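Local coordinates for putative membrane transport protein (Vibrio parahaemolyticus RIMD 2210633, PDB 3CK6) that probably mediates zinc uptake across the inner membrane as a zinc:proton symporter, its cytoplasmic domain forming a funnel-shaped homopentamer, at residues F6-D12 against N31-E37; F13-A18 against H128-L134; H27-H32 against F103-I108. The protein carries 1 engineered substitution. All coordinates share one frame; numbering follows the deposited sequence.

Contact 1: F6-D12 against N31-E37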
loop_
_atom_site.group_PDB
_atom_site.type_symbol
_atom_site.label_atom_id
_atom_site.label_comp_id
_atom_site.label_asym_id
_atom_site.label_seq_id
_atom_site.Cartn_x
_atom_site.Cartn_y
_atom_site.Cartn_z
ATOM N N PHE E 6 -27.960 27.970 22.234
ATOM C CA PHE E 6 -26.932 27.150 21.569
ATOM C C PHE E 6 -25.971 26.471 22.549
ATOM O O PHE E 6 -25.466 25.387 22.274
ATOM C CB PHE E 6 -26.153 27.926 20.484
ATOM C CG PHE E 6 -25.108 28.867 21.027
ATOM C CD1 PHE E 6 -25.413 30.206 21.262
ATOM C CD2 PHE E 6 -23.814 28.410 21.290
ATOM C CE1 PHE E 6 -24.451 31.087 21.771
ATOM C CE2 PHE E 6 -22.845 29.271 21.803
ATOM C CZ PHE E 6 -23.169 30.621 22.044
HETATM N N MSE E 7 -25.718 27.105 23.689
HETATM C CA MSE E 7 -24.710 26.569 24.608
HETATM C C MSE E 7 -25.333 25.582 25.576
HETATM O O MSE E 7 -26.199 25.940 26.373
HETATM C CB MSE E 7 -23.931 27.667 25.345
HETATM C CG MSE E 7 -22.509 27.172 25.781
HETATM SE SE MSE E 7 -21.607 28.470 26.802
HETATM C CE MSE E 7 -21.355 29.838 25.438
ATOM N N ILE E 8 -24.890 24.332 25.486
ATOM C CA ILE E 8 -25.384 23.256 26.352
ATOM C C ILE E 8 -24.780 23.356 27.761
ATOM O O ILE E 8 -25.502 23.372 28.766
ATOM C CB ILE E 8 -25.061 21.870 25.741
ATOM C CG1 ILE E 8 -25.560 21.817 24.289
ATOM C CG2 ILE E 8 -25.634 20.745 26.593
ATOM C CD1 ILE E 8 -25.001 20.673 23.479
ATOM N N GLU E 9 -23.461 23.400 27.821
ATOM C CA GLU E 9 -22.763 23.467 29.098
ATOM C C GLU E 9 -21.465 24.236 28.969
ATOM O O GLU E 9 -20.867 24.310 27.876
ATOM C CB GLU E 9 -22.497 22.055 29.624
ATOM C CG GLU E 9 -22.699 21.921 31.104
ATOM C CD GLU E 9 -23.110 20.525 31.512
ATOM O OE1 GLU E 9 -22.230 19.720 31.863
ATOM O OE2 GLU E 9 -24.317 20.230 31.480
ATOM N N HIS E 10 -21.020 24.789 30.097
ATOM C CA HIS E 10 -19.800 25.567 30.162
ATOM C C HIS E 10 -19.106 25.211 31.471
ATOM O O HIS E 10 -19.709 25.305 32.546
ATOM C CB HIS E 10 -20.156 27.060 30.060
ATOM C CG HIS E 10 -19.016 28.017 30.289
ATOM N ND1 HIS E 10 -19.235 29.345 30.586
ATOM C CD2 HIS E 10 -17.669 27.854 30.273
ATOM C CE1 HIS E 10 -18.074 29.966 30.723
ATOM N NE2 HIS E 10 -17.107 29.082 30.547
ATOM N N TRP E 11 -17.847 24.782 31.361
ATOM C CA TRP E 11 -17.039 24.401 32.516
ATOM C C TRP E 11 -15.727 25.164 32.500
ATOM O O TRP E 11 -15.160 25.424 31.439
ATOM C CB TRP E 11 -16.761 22.891 32.538
ATOM C CG TRP E 11 -17.952 22.082 32.951
ATOM C CD1 TRP E 11 -18.916 21.592 32.136
ATOM C CD2 TRP E 11 -18.325 21.707 34.292
ATOM N NE1 TRP E 11 -19.866 20.909 32.873
ATOM C CE2 TRP E 11 -19.535 20.980 34.200
ATOM C CE3 TRP E 11 -17.753 21.912 35.557
ATOM C CZ2 TRP E 11 -20.182 20.448 35.327
ATOM C CZ3 TRP E 11 -18.395 21.394 36.677
ATOM C CH2 TRP E 11 -19.597 20.661 36.552
ATOM N N ASP E 12 -15.252 25.501 33.690
ATOM C CA ASP E 12 -13.987 26.188 33.864
ATOM C C ASP E 12 -12.964 25.235 34.494
ATOM O O ASP E 12 -13.155 24.762 35.627
ATOM C CB ASP E 12 -14.199 27.442 34.725
ATOM C CG ASP E 12 -12.928 28.263 34.901
ATOM O OD1 ASP E 12 -11.862 27.890 34.358
ATOM O OD2 ASP E 12 -12.997 29.285 35.601
ATOM N N ASN E 31 -8.711 27.762 29.092
ATOM C CA ASN E 31 -9.010 26.726 30.092
ATOM C C ASN E 31 -10.507 26.439 30.334
ATOM O O ASN E 31 -10.863 25.662 31.209
ATOM C CB ASN E 31 -8.241 26.955 31.402
ATOM C CG ASN E 31 -6.750 26.870 31.198
ATOM O OD1 ASN E 31 -6.024 27.834 31.446
ATOM N ND2 ASN E 31 -6.288 25.728 30.675
ATOM N N HIS E 32 -11.376 27.051 29.534
ATOM C CA HIS E 32 -12.804 26.770 29.604
ATOM C C HIS E 32 -13.197 25.785 28.517
ATOM O O HIS E 32 -12.586 25.745 27.432
ATOM C CB HIS E 32 -13.630 28.052 29.440
ATOM C CG HIS E 32 -13.598 28.978 30.626
ATOM N ND1 HIS E 32 -12.443 29.286 31.316
ATOM C CD2 HIS E 32 -14.584 29.692 31.218
ATOM C CE1 HIS E 32 -12.724 30.135 32.288
ATOM N NE2 HIS E 32 -14.021 30.387 32.258
ATOM N N TRP E 33 -14.237 25.002 28.821
ATOM C CA TRP E 33 -14.871 24.109 27.862
ATOM C C TRP E 33 -16.299 24.594 27.599
ATOM O O TRP E 33 -17.049 24.866 28.534
ATOM C CB TRP E 33 -14.890 22.675 28.381
ATOM C CG TRP E 33 -15.642 21.704 27.510
ATOM C CD1 TRP E 33 -15.648 21.649 26.130
ATOM C CD2 TRP E 33 -16.479 20.629 27.957
ATOM N NE1 TRP E 33 -16.440 20.599 25.709
ATOM C CE2 TRP E 33 -16.949 19.955 26.805
ATOM C CE3 TRP E 33 -16.852 20.147 29.229
ATOM C CZ2 TRP E 33 -17.815 18.843 26.877
ATOM C CZ3 TRP E 33 -17.712 19.021 29.299
ATOM C CH2 TRP E 33 -18.171 18.386 28.129
ATOM N N TYR E 34 -16.631 24.739 26.322
ATOM C CA TYR E 34 -17.946 25.150 25.867
ATOM C C TYR E 34 -18.497 24.001 25.018
ATOM O O TYR E 34 -17.931 23.667 23.976
ATOM C CB TYR E 34 -17.844 26.425 25.025
ATOM C CG TYR E 34 -17.119 27.551 25.739
ATOM C CD1 TYR E 34 -17.829 28.493 26.497
ATOM C CD2 TYR E 34 -15.727 27.648 25.704
ATOM C CE1 TYR E 34 -17.171 29.512 27.189
ATOM C CE2 TYR E 34 -15.066 28.660 26.401
ATOM C CZ TYR E 34 -15.799 29.595 27.126
ATOM O OH TYR E 34 -15.126 30.587 27.828
ATOM N N HIS E 35 -19.584 23.383 25.467
ATOM C CA HIS E 35 -20.232 22.332 24.690
ATOM C C HIS E 35 -21.481 22.940 24.057
ATOM O O HIS E 35 -22.310 23.509 24.779
ATOM C CB HIS E 35 -20.617 21.168 25.606
ATOM C CG HIS E 35 -21.060 19.948 24.873
ATOM N ND1 HIS E 35 -20.310 19.375 23.872
ATOM C CD2 HIS E 35 -22.158 19.168 25.022
ATOM C CE1 HIS E 35 -20.941 18.305 23.416
ATOM N NE2 HIS E 35 -22.062 18.157 24.099
ATOM N N CYS E 36 -21.600 22.846 22.728
ATOM C CA CYS E 36 -22.615 23.607 21.967
ATOM C C CYS E 36 -23.444 22.789 20.968
ATOM O O CYS E 36 -23.000 21.749 20.486
ATOM C CB CYS E 36 -21.970 24.753 21.191
ATOM S SG CYS E 36 -20.871 25.775 22.200
ATOM N N GLU E 37 -24.641 23.304 20.672
ATOM C CA GLU E 37 -25.503 22.793 19.607
ATOM C C GLU E 37 -25.026 23.329 18.253
ATOM O O GLU E 37 -25.068 24.525 17.998
ATOM C CB GLU E 37 -26.967 23.187 19.852
ATOM C CG GLU E 37 -27.583 22.642 21.155
ATOM C CD GLU E 37 -28.039 21.185 21.072
ATOM O OE1 GLU E 37 -27.522 20.436 20.210
ATOM O OE2 GLU E 37 -28.919 20.789 21.877
#
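The carbonyl oxygen of H35 is gripped by two successive amides of the facing strand. I8 N lies 2.8 Å from H35 O on a bent path, N-H...O 137°. E9 N reaches the same H35 O at 3.3 Å along a straighter line. I8 is the extra residue of a classic beta bulge that moves the register by one between M7 and E9. Its chain swings toward the other strand, where I8 CD1 packs 3.6 Å from H35 CD2 and I8 CG1 touches E37 CG. Beyond the bulge the antiparallel ladder is regular, E9-H35 and W11-W33 being its hydrogen-bonded pairs.

H10 and Y34, a non-hydrogen-bonded pair, extend alongside each other in the same direction and form an offset stack, centroids 4.4 Å apart and planes slightly tilted. With H10 CG opposite the backbone N (chi1 172°), the imidazole lies along the Y34 ring, its face against Y34 CE1; H10 ND1 is held by T22 O. On the same face, D12 CB sits over the H32 ring, 4.0 Å from its centroid, a CH-pi contact, and the carboxylate lies stacked on that imidazole while D12 OD1 bonds to S14 OG. M7 SE meets Y34 at the ring edge, 3.8 Å from Y34 CD1, a Met-aromatic contact, and C36 SG similarly approaches the edge of F6.

The other face carries E9, W11, W33 and H35. W11 CD1 touches W33 CE3 at 3.8 Å, the rings barely overlapping, and the W11 indole N-H points in its ring plane to E9 OE1, while E9 OE2 forms a salt bridge with R122. W11 and W33 pack on L125 of helix 116-126, H35 ND1 bonds S109 OG, and helix 43-49 partly covers the H10-Y34 face, giving a bulged antiparallel strand pair within the mixed, helix-flanked sheet of a CorA-family cytoplasmic domain.

Contact 2: F13-A18 against H128-L134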
loop_
_atom_site.group_PDB
_atom_site.type_symbol
_atom_site.label_atom_id
_atom_site.label_comp_id
_atom_site.label_asym_id
_atom_site.label_seq_id
_atom_site.Cartn_x
_atom_site.Cartn_y
_atom_site.Cartn_z
ATOM N N PHE E 13 -11.892 24.961 33.745
ATOM C CA PHE E 13 -10.780 24.097 34.185
ATOM C C PHE E 13 -9.525 24.873 34.575
ATOM O O PHE E 13 -8.415 24.311 34.553
ATOM C CB PHE E 13 -10.397 23.125 33.078
ATOM C CG PHE E 13 -11.469 22.106 32.770
ATOM C CD1 PHE E 13 -12.505 22.414 31.885
ATOM C CD2 PHE E 13 -11.452 20.855 33.379
ATOM C CE1 PHE E 13 -13.498 21.492 31.601
ATOM C CE2 PHE E 13 -12.452 19.912 33.076
ATOM C CZ PHE E 13 -13.460 20.239 32.209
ATOM N N SER E 14 -9.682 26.147 34.928
ATOM C CA SER E 14 -8.538 26.910 35.459
ATOM C C SER E 14 -7.922 26.213 36.684
ATOM O O SER E 14 -6.693 26.162 36.847
ATOM C CB SER E 14 -8.946 28.340 35.806
ATOM O OG SER E 14 -9.364 29.046 34.651
ATOM N N THR E 15 -8.778 25.674 37.547
ATOM C CA THR E 15 -8.322 24.959 38.735
ATOM C C THR E 15 -8.553 23.462 38.502
ATOM O O THR E 15 -9.365 23.092 37.629
ATOM C CB THR E 15 -9.057 25.440 40.016
ATOM O OG1 THR E 15 -10.347 24.825 40.098
ATOM C CG2 THR E 15 -9.218 26.974 40.028
ATOM N N PRO E 16 -7.840 22.593 39.259
ATOM C CA PRO E 16 -8.025 21.133 39.150
ATOM C C PRO E 16 -9.448 20.635 39.439
ATOM O O PRO E 16 -9.793 19.521 39.044
ATOM C CB PRO E 16 -7.067 20.579 40.209
ATOM C CG PRO E 16 -6.032 21.648 40.383
ATOM C CD PRO E 16 -6.785 22.934 40.232
HETATM N N MSE E 17 -10.258 21.445 40.117
HETATM C CA MSE E 17 -11.654 21.117 40.382
HETATM C C MSE E 17 -12.549 21.978 39.480
HETATM O O MSE E 17 -12.839 23.128 39.806
HETATM C CB MSE E 17 -11.992 21.316 41.867
HETATM C CG MSE E 17 -13.437 21.046 42.236
HETATM SE SE MSE E 17 -13.968 19.226 41.822
HETATM C CE MSE E 17 -12.952 18.328 43.228
ATOM N N ALA E 18 -12.958 21.422 38.339
ATOM C CA ALA E 18 -13.718 22.184 37.338
ATOM C C ALA E 18 -14.996 22.759 37.937
ATOM O O ALA E 18 -15.614 22.128 38.791
ATOM C CB ALA E 18 -14.050 21.308 36.121
ATOM N N HIS E 128 -18.278 16.220 40.692
ATOM C CA HIS E 128 -16.947 16.682 41.095
ATOM C C HIS E 128 -15.867 15.605 40.961
ATOM O O HIS E 128 -14.916 15.555 41.740
ATOM C CB HIS E 128 -16.999 17.276 42.508
ATOM C CG HIS E 128 -18.042 18.337 42.656
ATOM N ND1 HIS E 128 -19.222 18.132 43.339
ATOM C CD2 HIS E 128 -18.107 19.593 42.159
ATOM C CE1 HIS E 128 -19.957 19.230 43.281
ATOM N NE2 HIS E 128 -19.304 20.132 42.569
ATOM N N LYS E 129 -16.023 14.748 39.953
ATOM C CA LYS E 129 -15.108 13.634 39.725
ATOM C C LYS E 129 -14.656 13.572 38.262
ATOM O O LYS E 129 -14.215 12.528 37.771
ATOM C CB LYS E 129 -15.781 12.314 40.128
ATOM C CG LYS E 129 -16.147 12.200 41.601
ATOM C CD LYS E 129 -17.397 11.333 41.814
ATOM C CE LYS E 129 -17.273 9.906 41.236
ATOM N NZ LYS E 129 -17.562 9.836 39.763
ATOM N N GLY E 130 -14.771 14.693 37.563
ATOM C CA GLY E 130 -14.445 14.726 36.138
ATOM C C GLY E 130 -12.968 14.992 35.869
ATOM O O GLY E 130 -12.154 15.042 36.806
ATOM N N PRO E 131 -12.601 15.160 34.583
ATOM C CA PRO E 131 -11.236 15.560 34.194
ATOM C C PRO E 131 -10.738 16.815 34.921
ATOM O O PRO E 131 -11.514 17.730 35.211
ATOM C CB PRO E 131 -11.363 15.843 32.686
ATOM C CG PRO E 131 -12.865 15.835 32.384
ATOM C CD PRO E 131 -13.464 14.937 33.406
ATOM N N LYS E 132 -9.439 16.871 35.161
ATOM C CA LYS E 132 -8.864 17.973 35.925
ATOM C C LYS E 132 -8.210 19.052 35.052
ATOM O O LYS E 132 -7.619 19.995 35.581
ATOM C CB LYS E 132 -7.874 17.436 36.973
ATOM C CG LYS E 132 -8.491 16.454 37.958
ATOM C CD LYS E 132 -7.856 16.612 39.337
ATOM C CE LYS E 132 -7.569 15.269 39.986
ATOM N NZ LYS E 132 -8.547 14.189 39.652
ATOM N N SER E 133 -8.331 18.924 33.729
ATOM C CA SER E 133 -7.679 19.834 32.784
ATOM C C SER E 133 -8.292 19.647 31.406
ATOM O O SER E 133 -8.962 18.637 31.158
ATOM C CB SER E 133 -6.176 19.542 32.702
ATOM O OG SER E 133 -5.948 18.332 31.988
ATOM N N LEU E 134 -8.071 20.606 30.503
ATOM C CA LEU E 134 -8.557 20.445 29.127
ATOM C C LEU E 134 -7.829 19.295 28.429
ATOM O O LEU E 134 -8.429 18.606 27.616
ATOM C CB LEU E 134 -8.422 21.739 28.301
ATOM C CG LEU E 134 -9.264 22.970 28.649
ATOM C CD1 LEU E 134 -9.039 24.076 27.615
ATOM C CD2 LEU E 134 -10.744 22.654 28.743
HETATM O O HOH W 1 -6.494 22.350 35.323
HETATM O O HOH W 2 -12.340 18.727 37.698
#
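F13 sets its ring against P131 and L134, linking the loop from strand 7-12 to strand 19-20 with the connection between helices 116-126 and 134-161 of this CorA-family domain. H128, with positive phi, is the C-prime residue of the Schellman motif that closes the first helix, and S133 is the N-cap of the second, its OG receiving S136 N.

The apolar part of the contact centres on F13. L134 CD2 comes obliquely to the ring, 3.6 Å from F13 CD1, and P131 CG lies 4.2 Å from F13 CE2. At its rim, in the plane, the ring meets the peptide of P131, with F13 CE2 3.2 Å from P131 O, while A18 CB of its own segment lies over one face, toward the rim. L125 and L137 extend this apolar setting into both helices.

The exposed residues add contacts of another kind. P16 O rests alongside the aliphatic part of K132, whose CB, CG and CD all lie near it. The selenomethionine M17 first extends from the backbone (CG opposite N, chi1 178°), then bends at both chi2 and chi3, so that SE reaches H128 CB at 3.7 Å and the edge of the imidazole, a sulfur-aromatic contact.

Polar linkage runs through water. One molecule donates to F13 O and to K132 O, 2.6 Å from the latter. The other is gripped three ways: it accepts from A18 N at 2.8 Å and donates to P16 O at 3.0 Å and to P131 O at 2.8 Å, the same carbonyl oxygen that faces the F13 ring edge.

Contact 3: H27-H32 against F103-I108; sequences HIQPNH and FQGALI
With chi1 at 76°, I28 CG1 lies between its backbone N and carbonyl carbon, and the chain then extends (chi2 161°) to drive CD1 against the turn 103-106. There I28 CD1 meets the F103 ring at its edge, in the ring plane, 3.6 Å from F103 CD2, and touches A106 CB at 3.9 Å. Q104 crosses the isoleucine at about a right angle, its NE2 beside I28 CG1.

Two turns face each other here, a type II turn Q29-H32 and a type I' turn F103-A106. They are joined by N31 N to G105 O, short at 2.7 Å and nearly straight at 173°, though the donor sits well above the carbonyl plane. Where the strands begin, L107 N bonds to H32 O at 3.0 Å, almost in line with the C=O. The backbones of G105, at positive phi, and P30 run close, with P30 CA 3.5 Å from G105 O in a CA-H...O contact, and A106 CB fits against Q29 O, 3.4 Å away.

The type I' turn closes the beta hairpin of strands 96-103 and 106-111, and H32 opens strand 32-37, which runs parallel to 106-111. W46 of helix 43-49 packs on I28 and I108, while L107 lies against W33.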
loop_
_atom_site.group_PDB
_atom_site.type_symbol
_atom_site.label_atom_id
_atom_site.label_comp_id
_atom_site.label_asym_id
_atom_site.label_seq_id
_atom_site.Cartn_x
_atom_site.Cartn_y
_atom_site.Cartn_z
ATOM N N HIS E 27 -17.625 36.104 25.963
ATOM C CA HIS E 27 -16.312 35.981 25.354
ATOM C C HIS E 27 -15.656 34.701 25.888
ATOM O O HIS E 27 -15.692 34.440 27.091
ATOM C CB HIS E 27 -15.480 37.221 25.716
ATOM C CG HIS E 27 -14.200 37.351 24.949
ATOM N ND1 HIS E 27 -13.212 36.389 24.975
ATOM C CD2 HIS E 27 -13.729 38.352 24.165
ATOM C CE1 HIS E 27 -12.194 36.784 24.228
ATOM N NE2 HIS E 27 -12.486 37.968 23.718
ATOM N N ILE E 28 -15.070 33.899 24.998
ATOM C CA ILE E 28 -14.389 32.677 25.424
ATOM C C ILE E 28 -13.111 32.974 26.250
ATOM O O ILE E 28 -12.469 34.033 26.094
ATOM C CB ILE E 28 -14.113 31.684 24.250
ATOM C CG1 ILE E 28 -12.943 32.148 23.394
ATOM C CG2 ILE E 28 -15.391 31.471 23.388
ATOM C CD1 ILE E 28 -12.351 31.044 22.543
ATOM N N GLN E 29 -12.774 32.046 27.145
ATOM C CA GLN E 29 -11.634 32.204 28.040
ATOM C C GLN E 29 -10.756 30.956 28.014
ATOM O O GLN E 29 -11.270 29.841 27.887
ATOM C CB GLN E 29 -12.095 32.473 29.479
ATOM C CG GLN E 29 -13.177 33.543 29.651
ATOM C CD GLN E 29 -12.710 34.950 29.311
ATOM O OE1 GLN E 29 -13.530 35.833 29.049
ATOM N NE2 GLN E 29 -11.406 35.163 29.287
ATOM N N PRO E 30 -9.436 31.140 28.114
ATOM C CA PRO E 30 -8.524 30.007 28.147
ATOM C C PRO E 30 -8.844 29.072 29.317
ATOM O O PRO E 30 -9.232 29.544 30.385
ATOM C CB PRO E 30 -7.146 30.671 28.327
ATOM C CG PRO E 30 -7.319 32.043 27.778
ATOM C CD PRO E 30 -8.706 32.426 28.188
ATOM N N ASN E 31 -8.711 27.762 29.092
ATOM C CA ASN E 31 -9.010 26.726 30.092
ATOM C C ASN E 31 -10.507 26.439 30.334
ATOM O O ASN E 31 -10.863 25.662 31.209
ATOM C CB ASN E 31 -8.241 26.955 31.402
ATOM C CG ASN E 31 -6.750 26.870 31.198
ATOM O OD1 ASN E 31 -6.024 27.834 31.446
ATOM N ND2 ASN E 31 -6.288 25.728 30.675
ATOM N N HIS E 32 -11.376 27.051 29.534
ATOM C CA HIS E 32 -12.804 26.770 29.604
ATOM C C HIS E 32 -13.197 25.785 28.517
ATOM O O HIS E 32 -12.586 25.745 27.432
ATOM C CB HIS E 32 -13.630 28.052 29.440
ATOM C CG HIS E 32 -13.598 28.978 30.626
ATOM N ND1 HIS E 32 -12.443 29.286 31.316
ATOM C CD2 HIS E 32 -14.584 29.692 31.218
ATOM C CE1 HIS E 32 -12.724 30.135 32.288
ATOM N NE2 HIS E 32 -14.021 30.387 32.258
ATOM N N PHE E 103 -9.076 26.649 20.578
ATOM C CA PHE E 103 -9.005 28.002 20.062
ATOM C C PHE E 103 -8.744 28.956 21.222
ATOM O O PHE E 103 -9.456 28.945 22.225
ATOM C CB PHE E 103 -10.277 28.374 19.282
ATOM C CG PHE E 103 -10.236 29.753 18.641
ATOM C CD1 PHE E 103 -9.594 29.958 17.410
ATOM C CD2 PHE E 103 -10.819 30.849 19.277
ATOM C CE1 PHE E 103 -9.544 31.223 16.819
ATOM C CE2 PHE E 103 -10.787 32.118 18.689
ATOM C CZ PHE E 103 -10.146 32.305 17.453
ATOM N N GLN E 104 -7.684 29.749 21.085
ATOM C CA GLN E 104 -7.187 30.636 22.159
ATOM C C GLN E 104 -7.218 29.962 23.533
ATOM O O GLN E 104 -7.572 30.598 24.526
ATOM C CB GLN E 104 -7.973 31.952 22.215
ATOM C CG GLN E 104 -7.894 32.824 20.969
ATOM C CD GLN E 104 -8.931 33.964 20.953
ATOM O OE1 GLN E 104 -8.889 34.819 20.080
ATOM N NE2 GLN E 104 -9.856 33.971 21.919
ATOM N N GLY E 105 -6.867 28.673 23.590
ATOM C CA GLY E 105 -6.711 27.972 24.866
ATOM C C GLY E 105 -8.022 27.433 25.449
ATOM O O GLY E 105 -8.037 26.918 26.565
ATOM N N ALA E 106 -9.113 27.594 24.713
ATOM C CA ALA E 106 -10.416 27.035 25.098
ATOM C C ALA E 106 -10.768 25.856 24.214
ATOM O O ALA E 106 -10.384 25.809 23.043
ATOM C CB ALA E 106 -11.501 28.088 24.974
ATOM N N LEU E 107 -11.546 24.936 24.767
ATOM C CA LEU E 107 -12.056 23.801 24.023
ATOM C C LEU E 107 -13.519 24.044 23.744
ATOM O O LEU E 107 -14.296 24.180 24.676
ATOM C CB LEU E 107 -11.917 22.539 24.869
ATOM C CG LEU E 107 -11.250 21.259 24.360
ATOM C CD1 LEU E 107 -12.230 20.065 24.471
ATOM C CD2 LEU E 107 -10.592 21.380 22.976
ATOM N N ILE E 108 -13.878 24.117 22.470
ATOM C CA ILE E 108 -15.264 24.280 22.032
ATOM C C ILE E 108 -15.647 23.008 21.276
ATOM O O ILE E 108 -15.049 22.691 20.247
ATOM C CB ILE E 108 -15.450 25.486 21.076
ATOM C CG1 ILE E 108 -14.974 26.805 21.705
ATOM C CG2 ILE E 108 -16.896 25.612 20.627
ATOM C CD1 ILE E 108 -14.918 27.946 20.656
HETATM O O HOH W 3 -9.926 32.465 24.879
#

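How the contacts relate
Contacts 1 and 3 build the same sheet: they share N31 and H32, and strand 32-37, paired antiparallel with 7-12 in contact 1, pairs in parallel with 106-111 starting at contact 3. Contact 1 is the most buried, with a bulged antiparallel ladder and aromatic stacking on one face. Contacts 2 and 3 lie nearer the surface at the strand ends and mix buried with exposed residues; contact 3 still has direct backbone bonds between its turns, whereas contact 2 relies on apolar packing and water. All three meet at N31, whose O probably bonds F13 N and whose CA packs on L134, tying the end of strand 32-37 to the connection between the helices.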